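Long-range contact in isoaspartyl dipeptidase (Fervidobacterium islandicum, PDB 7CDH), which probably hydrolyses isoaspartyl (beta-aspartyl) dipeptides as a zinc-dependent metallopeptidase of the amidohydrolase family: residues K6-F11 and Y46-L51. Numbering follows the deposited sequence.
Sequences KNAKVF and YDANGL
Lys6 and Asp47 face each other as a parallel beta bridge, and just beyond it both segments pass from one sheet to the next within the small beta domain that accompanies the barrel of amidohydrolases. The pair illustrates how two adjacent strands can leave a sheet together: strand 2-6 continues as 8-11 after a corner at Asn7, while strand 43-47 reaches strand 51-59 through a type II turn from Ala48 to Leu51. On the near side of the corner, Lys6 N donates to Tyr46 O at 2.9 Å, and Lys6 O accepts from Ala48 N at 2.8 Å. On the far side the pairing resumes with a longer bond, Lys9 N to Leu51 O at 3.3 Å.

Asn7, with positive phi (81°), sits at the corner. Its CB lies 3.7 Å from Asn49 CB. With CG beside the backbone N (chi1 -63°), the amide is placed beside Asp47, and CG stands 4.0 Å from Asp47 OD1. At the tip, ND2 donates to that oxygen over 3.1 Å; the acceptor lies close to the amide plane, yet the donor arrives from above the carboxylate plane. Replacing Asn7 by alanine removes the amide and is likely to leave Asp47 OD1 without the donor that reaches it from across the contact.

Asp47 OD1 thus serves two donors, since its anti lone pair receives Asn49 N in an Asx turn. Close by, the methyls of Ala8 and Ala48 touch, and Ala48 also packs on Leu356. Salt bridges hold the lysine ends, Lys6 to Asp20 and Lys9 to Glu359. The backbone adds a CA-H...O contact at the corner, from Asn49 CA to Asn7 O at 3.4 Å.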
# COMPACT_ATOMS: atom_id res chain seq x y z
N LYS A 6 -42.76 0.33 42.73
CA LYS A 6 -44.15 0.50 43.21
C LYS A 6 -44.41 1.99 43.40
O LYS A 6 -43.47 2.69 43.81
CB LYS A 6 -44.38 -0.27 44.51
CG LYS A 6 -44.55 -1.77 44.33
CD LYS A 6 -45.04 -2.52 45.56
CE LYS A 6 -45.60 -3.89 45.24
NZ LYS A 6 -47.06 -3.84 44.97
N ASN A 7 -45.63 2.44 43.09
CA ASN A 7 -46.22 3.71 43.61
C ASN A 7 -45.73 4.93 42.85
O ASN A 7 -45.88 6.03 43.39
CB ASN A 7 -45.90 3.98 45.09
CG ASN A 7 -46.46 2.93 46.03
OD1 ASN A 7 -47.41 2.23 45.66
ND2 ASN A 7 -45.90 2.84 47.24
N ALA A 8 -45.14 4.76 41.66
CA ALA A 8 -44.72 5.92 40.84
C ALA A 8 -45.83 6.25 39.83
O ALA A 8 -46.61 5.35 39.42
CB ALA A 8 -43.41 5.65 40.16
N LYS A 9 -45.88 7.50 39.42
CA LYS A 9 -46.67 7.88 38.23
C LYS A 9 -45.77 7.61 37.03
O LYS A 9 -44.69 8.15 36.99
CB LYS A 9 -47.12 9.34 38.33
CG LYS A 9 -48.22 9.62 39.35
CD LYS A 9 -47.96 10.84 40.21
CE LYS A 9 -48.22 10.55 41.67
NZ LYS A 9 -48.43 11.78 42.45
N VAL A 10 -46.20 6.80 36.10
CA VAL A 10 -45.31 6.36 35.00
C VAL A 10 -45.59 7.18 33.74
O VAL A 10 -46.78 7.27 33.33
CB VAL A 10 -45.52 4.87 34.77
CG1 VAL A 10 -44.73 4.38 33.56
CG2 VAL A 10 -45.17 4.11 36.03
N PHE A 11 -44.54 7.77 33.15
CA PHE A 11 -44.59 8.33 31.78
C PHE A 11 -43.78 7.41 30.87
O PHE A 11 -42.60 7.22 31.10
CB PHE A 11 -44.04 9.75 31.74
CG PHE A 11 -44.79 10.75 32.57
CD1 PHE A 11 -44.65 10.79 33.94
CD2 PHE A 11 -45.59 11.70 31.96
CE1 PHE A 11 -45.31 11.74 34.70
CE2 PHE A 11 -46.25 12.65 32.72
CZ PHE A 11 -46.11 12.67 34.09
N TYR A 46 -38.79 -1.39 45.16
CA TYR A 46 -38.43 0.03 45.38
C TYR A 46 -39.72 0.86 45.46
O TYR A 46 -40.59 0.79 44.55
CB TYR A 46 -37.44 0.49 44.31
CG TYR A 46 -36.98 1.92 44.43
CD1 TYR A 46 -35.95 2.27 45.28
CD2 TYR A 46 -37.53 2.91 43.64
CE1 TYR A 46 -35.52 3.59 45.39
CE2 TYR A 46 -37.11 4.23 43.73
CZ TYR A 46 -36.09 4.57 44.61
OH TYR A 46 -35.69 5.88 44.69
N ASP A 47 -39.85 1.57 46.59
CA ASP A 47 -40.99 2.45 46.91
C ASP A 47 -40.72 3.79 46.26
O ASP A 47 -39.97 4.62 46.84
CB ASP A 47 -41.18 2.64 48.42
CG ASP A 47 -42.58 3.10 48.81
OD1 ASP A 47 -43.16 3.92 48.07
OD2 ASP A 47 -43.09 2.61 49.85
N ALA A 48 -41.34 4.02 45.12
CA ALA A 48 -41.13 5.26 44.34
C ALA A 48 -42.29 6.22 44.58
O ALA A 48 -42.52 7.04 43.70
CB ALA A 48 -40.98 4.91 42.89
N ASN A 49 -42.95 6.17 45.74
CA ASN A 49 -44.05 7.11 46.06
C ASN A 49 -43.44 8.52 46.16
O ASN A 49 -42.35 8.66 46.75
CB ASN A 49 -44.84 6.72 47.32
CG ASN A 49 -45.81 7.80 47.73
OD1 ASN A 49 -46.80 8.08 47.04
ND2 ASN A 49 -45.47 8.49 48.81
N GLY A 50 -44.10 9.50 45.54
CA GLY A 50 -43.55 10.87 45.38
C GLY A 50 -42.75 11.06 44.10
O GLY A 50 -42.43 12.22 43.79
N LEU A 51 -42.44 9.98 43.35
CA LEU A 51 -41.57 10.03 42.14
C LEU A 51 -42.39 9.74 40.87
O LEU A 51 -43.34 8.95 40.91
CB LEU A 51 -40.41 9.04 42.29
CG LEU A 51 -39.62 9.10 43.60
CD1 LEU A 51 -38.49 8.08 43.59
CD2 LEU A 51 -39.07 10.49 43.89